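Local coordinates for putative transcriptional regulator (PDB 2HXI), which probably binds cis-regulatory DNA as a transcription factor of the TetR family in Streptomyces coelicolor, at residues D90-E95 against L102-L107. Numbering follows the deposited sequence.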
loop_
_atom_site.group_PDB
_atom_site.type_symbol
_atom_site.label_atom_id
_atom_site.label_comp_id
_atom_site.label_asym_id
_atom_site.label_seq_id
_atom_site.Cartn_x
_atom_site.Cartn_y
_atom_site.Cartn_z
ATOM N N ASP B 90 1.223 -13.386 18.949
ATOM C CA ASP B 90 0.710 -13.860 20.237
ATOM C C ASP B 90 -0.226 -15.013 20.170
ATOM O O ASP B 90 -1.404 -14.894 19.746
ATOM C CB ASP B 90 0.051 -12.742 21.061
ATOM C CG ASP B 90 1.026 -12.074 21.959
ATOM O OD1 ASP B 90 2.017 -12.767 22.325
ATOM O OD2 ASP B 90 0.810 -10.885 22.294
ATOM N N GLY B 91 0.311 -16.140 20.634
ATOM C CA GLY B 91 -0.481 -17.362 20.710
ATOM C C GLY B 91 -0.602 -18.031 19.364
ATOM O O GLY B 91 -1.514 -18.834 19.148
ATOM N N TYR B 92 0.274 -17.663 18.424
ATOM C CA TYR B 92 0.199 -18.300 17.092
ATOM C C TYR B 92 0.756 -19.709 17.162
ATOM O O TYR B 92 1.750 -19.956 17.837
ATOM C CB TYR B 92 0.882 -17.444 15.978
ATOM C CG TYR B 92 0.933 -18.147 14.629
ATOM C CD1 TYR B 92 -0.125 -17.989 13.694
ATOM C CD2 TYR B 92 1.987 -19.010 14.316
ATOM C CE1 TYR B 92 -0.116 -18.685 12.443
ATOM C CE2 TYR B 92 2.003 -19.714 13.065
ATOM C CZ TYR B 92 0.955 -19.531 12.147
ATOM O OH TYR B 92 0.940 -20.151 10.913
ATOM N N ARG B 93 0.062 -20.654 16.510
ATOM C CA ARG B 93 0.557 -22.013 16.335
ATOM C C ARG B 93 0.446 -22.363 14.861
ATOM O O ARG B 93 -0.571 -22.047 14.257
ATOM C CB ARG B 93 -0.264 -23.001 17.189
ATOM C CG ARG B 93 -0.282 -22.633 18.648
ATOM C CD ARG B 93 -0.953 -23.767 19.450
ATOM N NE ARG B 93 -2.363 -23.944 19.097
ATOM C CZ ARG B 93 -3.102 -25.004 19.439
ATOM N NH1 ARG B 93 -2.571 -26.002 20.159
ATOM N NH2 ARG B 93 -4.384 -25.071 19.067
ATOM N N PRO B 94 1.503 -22.958 14.273
ATOM C CA PRO B 94 1.577 -23.247 12.821
ATOM C C PRO B 94 0.712 -24.345 12.261
ATOM O O PRO B 94 1.242 -25.252 11.595
ATOM C CB PRO B 94 3.057 -23.591 12.603
ATOM C CG PRO B 94 3.531 -24.153 13.913
ATOM C CD PRO B 94 2.750 -23.344 14.967
ATOM N N GLU B 95 -0.603 -24.270 12.454
ATOM C CA GLU B 95 -1.456 -25.357 12.012
ATOM C C GLU B 95 -1.823 -25.310 10.521
ATOM O O GLU B 95 -1.843 -24.234 9.903
ATOM C CB GLU B 95 -2.714 -25.370 12.843
ATOM C CG GLU B 95 -2.464 -26.026 14.206
ATOM C CD GLU B 95 -3.729 -26.190 15.055
ATOM O OE1 GLU B 95 -4.848 -26.337 14.507
ATOM O OE2 GLU B 95 -3.572 -26.190 16.294
ATOM N N LEU B 102 0.457 -19.190 5.848
ATOM C CA LEU B 102 0.805 -17.848 5.343
ATOM C C LEU B 102 -0.418 -16.940 5.425
ATOM O O LEU B 102 -0.289 -15.785 5.770
ATOM C CB LEU B 102 1.317 -17.942 3.876
ATOM C CG LEU B 102 2.699 -18.616 3.686
ATOM C CD1 LEU B 102 3.008 -18.686 2.165
ATOM C CD2 LEU B 102 3.767 -17.803 4.524
ATOM N N THR B 103 -1.598 -17.520 5.187
ATOM C CA THR B 103 -2.868 -16.740 5.216
ATOM C C THR B 103 -3.144 -16.319 6.646
ATOM O O THR B 103 -3.475 -15.159 6.899
ATOM C CB THR B 103 -4.037 -17.574 4.601
ATOM O OG1 THR B 103 -3.704 -17.903 3.235
ATOM C CG2 THR B 103 -5.309 -16.728 4.620
ATOM N N ALA B 104 -2.949 -17.251 7.574
ATOM C CA ALA B 104 -3.151 -16.960 9.000
ATOM C C ALA B 104 -2.248 -15.843 9.509
ATOM O O ALA B 104 -2.691 -14.956 10.253
ATOM C CB ALA B 104 -3.061 -18.273 9.847
ATOM N N VAL B 105 -0.972 -15.906 9.172
ATOM C CA VAL B 105 -0.099 -14.818 9.527
ATOM C C VAL B 105 -0.559 -13.462 8.903
ATOM O O VAL B 105 -0.632 -12.460 9.587
ATOM C CB VAL B 105 1.350 -15.145 9.114
ATOM C CG1 VAL B 105 2.297 -13.890 9.271
ATOM C CG2 VAL B 105 1.862 -16.337 9.920
ATOM N N ALA B 106 -0.783 -13.420 7.583
ATOM C CA ALA B 106 -1.241 -12.207 6.911
ATOM C C ALA B 106 -2.525 -11.634 7.627
ATOM O O ALA B 106 -2.618 -10.394 7.883
ATOM C CB ALA B 106 -1.553 -12.539 5.467
ATOM N N LEU B 107 -3.476 -12.509 7.995
ATOM C CA LEU B 107 -4.686 -12.004 8.671
ATOM C C LEU B 107 -4.359 -11.442 10.045
ATOM O O LEU B 107 -5.005 -10.442 10.472
ATOM C CB LEU B 107 -5.775 -13.081 8.805
ATOM C CG LEU B 107 -6.258 -13.526 7.404
ATOM C CD1 LEU B 107 -7.303 -14.657 7.580
ATOM C CD2 LEU B 107 -6.798 -12.393 6.571
#
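The aromatic side chain of Y92 reaches from the loop 90-95 to A104 and V105 on helix 98-113, and the contact between the two segments is wholly apolar. The methyl CB of A104 comes up at the ring edge, close to the ring plane, 3.9 Å from Y92 CE1, while CG2 of V105 approaches obliquely, 4.0 Å from Y92 CE1 and equally near CZ and OH. The side chains of Y92 and V105 cross at about a right angle. A chi1 of 174° swings the Y92 ring away from its own backbone N and carries it over to the helix, although the CA atoms of Y92 and V105 stay 8.3 Å apart. The chain, helical and without strands, belongs to the TetR family, and this loop links helix 73-88 to helix 98-113, both segments falling within the tetracyclin repressor-like C-terminal region. Besides these ring-methyl contacts, the Y92 hydroxyl is hydrogen-bonded to E139 of helix 131-146, so one side chain ties the linker to two helices. Replacing Y92 by alanine would remove both ring and hydroxyl, and is likely to leave E139 without its phenolic partner and A104 and V105 without their cover from the loop. Within segment 90-95, R93 NH2 lies 3.1 Å from E95 OE2, a salt bridge of charge alone, and E95 N bonds to R93 O around P94, the centre of an inverse gamma turn.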